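Local coordinates for ankyrin repeat and SOCS box protein 11 (Homo sapiens, PDB 4UUC) that provides the ankyrin repeat domain of the substrate-recognition subunit of a cullin-5-RING E3 ubiquitin ligase, which marks proteins such as BIK for proteasomal degradation, at residues R5-L17 with V38-C52. Residues are numbered along the deposited sequence; the frame is centred on the assembly and turned at random.
Sequences RSPLHEAAAQGRL and VSSLHEACLGGHVAC
Ala12 packs against Ala44 through their methyl groups, CB to CB 4.0 Å, small side chains consistent with the close approach of segments 7-14 and 40-46, whose axes come to 7.2 Å at an angle of 16°. The fit is close enough for Ala44 CA to make a CA-H...O contact with Ala12 O. Leu8 lies against the hydroxyl of Ser40, while where helices 17-26 and 50-58 begin, Leu17 sets CD2 on Ala51 CB and CD1 beside Cys52 SG.

At the end of helix 7-14, Gly15 closes a Schellman motif with positive phi and lays its CA over the centre of the His49 ring, a CH-pi contact 3.4 Å from the centroid; Gly47 O lies over the opposite face. The edge of that imidazole gives a weak NE2 bond to Ala13 O.

Near the helix starts, His9 has CG anti to its carbonyl carbon (chi1 -80°), which carries the ring across to the other repeat. Its NE2 donates to Val38 O at 2.8 Å, and at another point of the ring edge ND1 and Ser6 OG share a hydrogen bond, two bonds that together should hold its rotation; Ser40 OG sits over one face.

Outermost, the extended Arg5 grips Glu43 side-on, NE to OE2 and NH2 to OE1 both 2.9 Å, on the syn sides of both oxygens, NH2 meeting OE1 35° out of the carboxylate plane. Its NH1 and NH2 also converge on Glu10 OE1, making a three-residue salt-bridge network. This side-by-side stacking of the first helices of ANK 1 and ANK 2, in which His9 reaches Val38 O of the next repeat as His42 reaches Gly65 O, is characteristic of the ankyrin repeat solenoid.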
ATOM      1  N   ARG A   5       0.824 -23.238  15.686  1.00 33.72           N
ATOM      2  CA  ARG A   5       1.587 -23.048  14.455  1.00 35.53           C
ATOM      3  C   ARG A   5       2.247 -24.358  14.027  1.00 40.74           C
ATOM      4  O   ARG A   5       2.812 -25.075  14.853  1.00 50.94           O
ATOM      5  CB  ARG A   5       2.638 -21.955  14.640  1.00 41.86           C
ATOM      6  CG  ARG A   5       3.225 -21.440  13.339  1.00 36.33           C
ATOM      7  CD  ARG A   5       4.005 -20.150  13.553  1.00 43.58           C
ATOM      8  NE  ARG A   5       4.643 -19.679  12.322  1.00 29.13           N
ATOM      9  CZ  ARG A   5       5.842 -20.063  11.897  1.00 28.57           C
ATOM     10  NH1 ARG A   5       6.558 -20.935  12.595  1.00 33.72           N
ATOM     11  NH2 ARG A   5       6.329 -19.574  10.764  1.00 21.45           N
ATOM     12  N   SER A   6       2.175 -24.658  12.732  1.00 21.48           N
ATOM     13  CA  SER A   6       2.555 -25.972  12.220  1.00 24.15           C
ATOM     14  C   SER A   6       3.828 -25.966  11.374  1.00 23.62           C
ATOM     15  O   SER A   6       4.341 -24.904  11.000  1.00 23.14           O
ATOM     16  CB  SER A   6       1.411 -26.537  11.384  1.00 30.85           C
ATOM     17  OG  SER A   6       1.255 -25.790  10.190  1.00 24.61           O
ATOM     18  N   PRO A   7       4.340 -27.165  11.057  1.00 17.07           N
ATOM     19  CA  PRO A   7       5.447 -27.264  10.099  1.00 19.15           C
ATOM     20  C   PRO A   7       5.128 -26.618   8.748  1.00 17.88           C
ATOM     21  O   PRO A   7       6.014 -26.014   8.142  1.00 17.41           O
ATOM     22  CB  PRO A   7       5.643 -28.773   9.958  1.00 22.53           C
ATOM     23  CG  PRO A   7       5.241 -29.313  11.302  1.00 25.79           C
ATOM     24  CD  PRO A   7       4.090 -28.449  11.741  1.00 23.43           C
ATOM     25  N   LEU A   8       3.888 -26.736   8.283  1.00 18.51           N
ATOM     26  CA  LEU A   8       3.496 -26.109   7.025  1.00 21.96           C
ATOM     27  C   LEU A   8       3.639 -24.585   7.094  1.00 17.01           C
ATOM     28  O   LEU A   8       4.113 -23.964   6.141  1.00 17.37           O
ATOM     29  CB  LEU A   8       2.059 -26.483   6.657  1.00 17.99           C
ATOM     30  CG  LEU A   8       1.598 -26.048   5.262  1.00 21.15           C
ATOM     31  CD1 LEU A   8       2.381 -26.767   4.170  1.00 21.56           C
ATOM     32  CD2 LEU A   8       0.110 -26.285   5.081  1.00 22.14           C
ATOM     33  N   HIS A   9       3.230 -23.989   8.214  1.00 18.37           N
ATOM     34  CA  HIS A   9       3.377 -22.547   8.422  1.00 20.79           C
ATOM     35  C   HIS A   9       4.837 -22.135   8.268  1.00 18.15           C
ATOM     36  O   HIS A   9       5.152 -21.125   7.636  1.00 16.94           O
ATOM     37  CB  HIS A   9       2.887 -22.129   9.816  1.00 17.63           C
ATOM     38  CG  HIS A   9       1.401 -21.999   9.940  1.00 20.09           C
ATOM     39  ND1 HIS A   9       0.572 -23.080  10.156  1.00 21.07           N
ATOM     40  CD2 HIS A   9       0.598 -20.907   9.925  1.00 20.10           C
ATOM     41  CE1 HIS A   9      -0.678 -22.663  10.247  1.00 24.37           C
ATOM     42  NE2 HIS A   9      -0.690 -21.348  10.109  1.00 20.70           N
ATOM     43  N   GLU A  10       5.722 -22.925   8.866  1.00 14.65           N
ATOM     44  CA  GLU A  10       7.148 -22.630   8.871  1.00 15.45           C
ATOM     45  C   GLU A  10       7.756 -22.800   7.483  1.00 14.72           C
ATOM     46  O   GLU A  10       8.563 -21.974   7.052  1.00 16.59           O
ATOM     47  CB  GLU A  10       7.872 -23.528   9.883  1.00 16.93           C
ATOM     48  CG  GLU A  10       9.385 -23.359   9.916  1.00 20.31           C
ATOM     49  CD  GLU A  10       9.833 -21.970  10.354  1.00 28.26           C
ATOM     50  OE1 GLU A  10       9.007 -21.212  10.911  1.00 29.08           O
ATOM     51  OE2 GLU A  10      11.022 -21.637  10.142  1.00 22.89           O
ATOM     52  N   ALA A  11       7.385 -23.871   6.784  1.00 17.01           N
ATOM     53  CA  ALA A  11       7.871 -24.071   5.421  1.00 14.91           C
ATOM     54  C   ALA A  11       7.424 -22.904   4.544  1.00 16.94           C
ATOM     55  O   ALA A  11       8.199 -22.373   3.743  1.00 13.86           O
ATOM     56  CB  ALA A  11       7.374 -25.389   4.851  1.00 15.07           C
ATOM     57  N   ALA A  12       6.174 -22.491   4.717  1.00 13.08           N
ATOM     58  CA  ALA A  12       5.626 -21.379   3.945  1.00 15.68           C
ATOM     59  C   ALA A  12       6.337 -20.066   4.260  1.00 16.57           C
ATOM     60  O   ALA A  12       6.628 -19.279   3.358  1.00 17.36           O
ATOM     61  CB  ALA A  12       4.134 -21.243   4.208  1.00 13.61           C
ATOM     62  N   ALA A  13       6.611 -19.824   5.538  1.00 13.78           N
ATOM     63  CA  ALA A  13       7.259 -18.584   5.952  1.00 18.95           C
ATOM     64  C   ALA A  13       8.673 -18.475   5.379  1.00 23.30           C
ATOM     65  O   ALA A  13       9.112 -17.390   4.995  1.00 18.19           O
ATOM     66  CB  ALA A  13       7.302 -18.494   7.467  1.00 19.41           C
ATOM     67  N   GLN A  14       9.372 -19.606   5.328  1.00 17.61           N
ATOM     68  CA  GLN A  14      10.761 -19.649   4.873  1.00 23.19           C
ATOM     69  C   GLN A  14      10.900 -19.694   3.356  1.00 21.28           C
ATOM     70  O   GLN A  14      11.984 -19.461   2.829  1.00 19.09           O
ATOM     71  CB  GLN A  14      11.477 -20.868   5.462  1.00 17.39           C
ATOM     72  CG  GLN A  14      11.626 -20.848   6.973  1.00 22.90           C
ATOM     73  CD  GLN A  14      12.586 -19.785   7.456  1.00 35.15           C
ATOM     74  OE1 GLN A  14      13.585 -19.489   6.801  1.00 55.21           O
ATOM     75  NE2 GLN A  14      12.286 -19.201   8.611  1.00 46.59           N
ATOM     76  N   GLY A  15       9.815 -20.017   2.661  1.00 16.41           N
ATOM     77  CA  GLY A  15       9.865 -20.164   1.217  1.00 20.99           C
ATOM     78  C   GLY A  15      10.539 -21.466   0.821  1.00 18.03           C
ATOM     79  O   GLY A  15      11.254 -21.536  -0.182  1.00 18.70           O
ATOM     80  N   ARG A  16      10.325 -22.500   1.627  1.00 16.37           N
ATOM     81  CA  ARG A  16      10.894 -23.816   1.355  0.52 15.90           C
ATOM     82  C   ARG A  16       9.884 -24.665   0.589  1.00 18.65           C
ATOM     83  O   ARG A  16       9.190 -25.498   1.167  1.00 17.19           O
ATOM     84  CB  ARG A  16      11.308 -24.506   2.655  0.52 17.80           C
ATOM     85  CG  ARG A  16      12.405 -23.776   3.414  0.52 17.91           C
ATOM     86  CD  ARG A  16      13.639 -24.642   3.610  0.52 17.69           C
ATOM     87  NE  ARG A  16      14.479 -24.142   4.695  0.52 17.37           N
ATOM     88  CZ  ARG A  16      15.489 -24.817   5.237  0.52 19.11           C
ATOM     89  NH1 ARG A  16      15.801 -26.029   4.797  0.52 19.65           N
ATOM     90  NH2 ARG A  16      16.190 -24.278   6.223  0.52 24.06           N
ATOM     91  N   LEU A  17       9.813 -24.439  -0.720  1.00 15.79           N
ATOM     92  CA  LEU A  17       8.804 -25.061  -1.572  1.00 16.78           C
ATOM     93  C   LEU A  17       8.772 -26.590  -1.512  1.00 17.40           C
ATOM     94  O   LEU A  17       7.697 -27.184  -1.429  1.00 18.40           O
ATOM     95  CB  LEU A  17       9.016 -24.614  -3.021  1.00 14.52           C
ATOM     96  CG  LEU A  17       7.966 -25.095  -4.025  1.00 16.49           C
ATOM     97  CD1 LEU A  17       6.588 -24.542  -3.688  1.00 18.32           C
ATOM     98  CD2 LEU A  17       8.362 -24.710  -5.429  1.00 19.39           C
ATOM     99  N   VAL A  38      -3.918 -16.949  11.610  1.00 16.88           N
ATOM    100  CA  VAL A  38      -2.935 -16.883  10.532  1.00 18.91           C
ATOM    101  C   VAL A  38      -2.787 -18.253   9.876  1.00 19.58           C
ATOM    102  O   VAL A  38      -2.496 -19.245  10.550  1.00 21.14           O
ATOM    103  CB  VAL A  38      -1.561 -16.410  11.050  1.00 21.22           C
ATOM    104  CG1 VAL A  38      -0.543 -16.350   9.913  1.00 20.57           C
ATOM    105  CG2 VAL A  38      -1.688 -15.049  11.729  1.00 23.14           C
ATOM    106  N   SER A  39      -2.993 -18.294   8.562  1.00 18.71           N
ATOM    107  CA  SER A  39      -2.835 -19.514   7.776  1.00 16.63           C
ATOM    108  C   SER A  39      -1.437 -19.586   7.158  1.00 19.67           C
ATOM    109  O   SER A  39      -0.697 -18.604   7.156  1.00 17.84           O
ATOM    110  CB  SER A  39      -3.884 -19.576   6.668  1.00 21.45           C
ATOM    111  OG  SER A  39      -3.561 -18.680   5.610  1.00 19.80           O
ATOM    112  N   SER A  40      -1.089 -20.747   6.621  1.00 15.55           N
ATOM    113  CA  SER A  40       0.178 -20.904   5.913  1.00 17.23           C
ATOM    114  C   SER A  40       0.246 -19.970   4.704  1.00 17.22           C
ATOM    115  O   SER A  40       1.313 -19.447   4.372  1.00 15.58           O
ATOM    116  CB  SER A  40       0.365 -22.354   5.476  1.00 18.30           C
ATOM    117  OG  SER A  40       0.528 -23.195   6.608  1.00 19.57           O
ATOM    118  N   LEU A  41      -0.894 -19.745   4.056  1.00 16.98           N
ATOM    119  CA  LEU A  41      -0.942 -18.827   2.917  1.00 20.68           C
ATOM    120  C   LEU A  41      -0.583 -17.407   3.345  1.00 20.36           C
ATOM    121  O   LEU A  41       0.152 -16.712   2.640  1.00 14.87           O
ATOM    122  CB  LEU A  41      -2.322 -18.842   2.258  1.00 22.58           C
ATOM    123  CG  LEU A  41      -2.477 -17.907   1.052  1.00 16.95           C
ATOM    124  CD1 LEU A  41      -1.488 -18.267  -0.056  1.00 14.74           C
ATOM    125  CD2 LEU A  41      -3.901 -17.933   0.526  1.00 19.55           C
ATOM    126  N   HIS A  42      -1.104 -16.973   4.493  1.00 17.28           N
ATOM    127  CA  HIS A  42      -0.736 -15.671   5.051  1.00 17.43           C
ATOM    128  C   HIS A  42       0.783 -15.552   5.165  1.00 16.53           C
ATOM    129  O   HIS A  42       1.361 -14.538   4.773  1.00 15.93           O
ATOM    130  CB  HIS A  42      -1.370 -15.447   6.432  1.00 16.94           C
ATOM    131  CG  HIS A  42      -2.809 -15.033   6.390  1.00 19.38           C
ATOM    132  ND1 HIS A  42      -3.818 -15.805   6.925  1.00 22.03           N
ATOM    133  CD2 HIS A  42      -3.407 -13.921   5.901  1.00 20.38           C
ATOM    134  CE1 HIS A  42      -4.976 -15.192   6.759  1.00 26.64           C
ATOM    135  NE2 HIS A  42      -4.755 -14.045   6.140  1.00 17.66           N
ATOM    136  N   GLU A  43       1.430 -16.596   5.687  1.00 15.29           N
ATOM    137  CA  GLU A  43       2.871 -16.547   5.916  1.00 15.17           C
ATOM    138  C   GLU A  43       3.669 -16.585   4.607  1.00 14.95           C
ATOM    139  O   GLU A  43       4.663 -15.872   4.475  1.00 17.01           O
ATOM    140  CB  GLU A  43       3.300 -17.689   6.842  1.00 18.08           C
ATOM    141  CG  GLU A  43       2.551 -17.657   8.174  1.00 18.94           C
ATOM    142  CD  GLU A  43       3.410 -17.931   9.399  1.00 28.74           C
ATOM    143  OE1 GLU A  43       4.624 -17.633   9.381  1.00 37.79           O
ATOM    144  OE2 GLU A  43       2.856 -18.445  10.398  1.00 28.83           O
ATOM    145  N   ALA A  44       3.241 -17.395   3.642  1.00 15.11           N
ATOM    146  CA  ALA A  44       3.905 -17.411   2.336  1.00 13.72           C
ATOM    147  C   ALA A  44       3.834 -16.036   1.675  1.00 15.44           C
ATOM    148  O   ALA A  44       4.809 -15.560   1.104  1.00 15.48           O
ATOM    149  CB  ALA A  44       3.287 -18.459   1.420  1.00 14.96           C
ATOM    150  N   CYS A  45       2.675 -15.394   1.748  1.00 16.41           N
ATOM    151  CA  CYS A  45       2.504 -14.110   1.079  1.00 15.13           C
ATOM    152  C   CYS A  45       3.293 -13.004   1.781  1.00 12.57           C
ATOM    153  O   CYS A  45       3.813 -12.104   1.130  1.00 15.18           O
ATOM    154  CB  CYS A  45       1.021 -13.752   0.998  1.00 16.34           C
ATOM    155  SG  CYS A  45       0.121 -14.778  -0.184  1.00 19.66           S
ATOM    156  N   LEU A  46       3.397 -13.082   3.106  1.00 13.80           N
ATOM    157  CA  LEU A  46       4.164 -12.098   3.860  1.00 14.03           C
ATOM    158  C   LEU A  46       5.649 -12.210   3.528  1.00 18.77           C
ATOM    159  O   LEU A  46       6.376 -11.218   3.563  1.00 17.65           O
ATOM    160  CB  LEU A  46       3.936 -12.271   5.368  1.00 17.14           C
ATOM    161  CG  LEU A  46       4.542 -11.181   6.257  1.00 21.76           C
ATOM    162  CD1 LEU A  46       3.951  -9.806   5.954  1.00 23.21           C
ATOM    163  CD2 LEU A  46       4.351 -11.526   7.723  1.00 24.09           C
ATOM    164  N   GLY A  47       6.089 -13.422   3.194  1.00 15.24           N
ATOM    165  CA  GLY A  47       7.465 -13.662   2.802  1.00 18.61           C
ATOM    166  C   GLY A  47       7.708 -13.440   1.320  1.00 16.31           C
ATOM    167  O   GLY A  47       8.851 -13.479   0.864  1.00 19.84           O
ATOM    168  N   GLY A  48       6.638 -13.202   0.564  1.00 17.01           N
ATOM    169  CA  GLY A  48       6.743 -12.985  -0.871  1.00 14.88           C
ATOM    170  C   GLY A  48       7.050 -14.253  -1.653  1.00 16.62           C
ATOM    171  O   GLY A  48       7.664 -14.197  -2.722  1.00 17.47           O
ATOM    172  N   HIS A  49       6.612 -15.398  -1.137  1.00 13.50           N
ATOM    173  CA  HIS A  49       6.956 -16.687  -1.732  1.00 14.04           C
ATOM    174  C   HIS A  49       5.838 -17.193  -2.650  1.00 16.83           C
ATOM    175  O   HIS A  49       4.944 -17.923  -2.225  1.00 14.89           O
ATOM    176  CB  HIS A  49       7.259 -17.705  -0.626  1.00 13.99           C
ATOM    177  CG  HIS A  49       8.292 -17.238   0.351  1.00 13.05           C
ATOM    178  ND1 HIS A  49       9.519 -16.750  -0.043  1.00 13.14           N
ATOM    179  CD2 HIS A  49       8.281 -17.179   1.705  1.00 15.34           C
ATOM    180  CE1 HIS A  49      10.221 -16.412   1.026  1.00 18.41           C
ATOM    181  NE2 HIS A  49       9.493 -16.666   2.100  1.00 17.98           N
ATOM    182  N   VAL A  50       5.903 -16.810  -3.923  1.00 14.42           N
ATOM    183  CA  VAL A  50       4.800 -17.050  -4.852  1.00 15.09           C
ATOM    184  C   VAL A  50       4.561 -18.536  -5.147  1.00 12.65           C
ATOM    185  O   VAL A  50       3.414 -18.959  -5.278  1.00 17.36           O
ATOM    186  CB  VAL A  50       5.029 -16.291  -6.191  1.00 18.36           C
ATOM    187  CG1 VAL A  50       6.257 -16.821  -6.921  1.00 21.29           C
ATOM    188  CG2 VAL A  50       3.792 -16.371  -7.076  1.00 17.20           C
ATOM    189  N   ALA A  51       5.626 -19.328  -5.253  1.00 15.34           N
ATOM    190  CA  ALA A  51       5.474 -20.745  -5.571  1.00 17.34           C
ATOM    191  C   ALA A  51       4.775 -21.470  -4.422  1.00 16.66           C
ATOM    192  O   ALA A  51       3.879 -22.289  -4.646  1.00 17.73           O
ATOM    193  CB  ALA A  51       6.829 -21.384  -5.871  1.00 19.26           C
ATOM    194  N   CYS A  52       5.167 -21.147  -3.194  1.00 17.33           N
ATOM    195  CA  CYS A  52       4.512 -21.708  -2.018  1.00 18.81           C
ATOM    196  C   CYS A  52       3.052 -21.263  -1.952  1.00 16.85           C
ATOM    197  O   CYS A  52       2.163 -22.069  -1.677  1.00 16.64           O
ATOM    198  CB  CYS A  52       5.247 -21.299  -0.735  1.00 17.87           C
ATOM    199  SG  CYS A  52       6.850 -22.093  -0.501  1.00 19.21           S
TER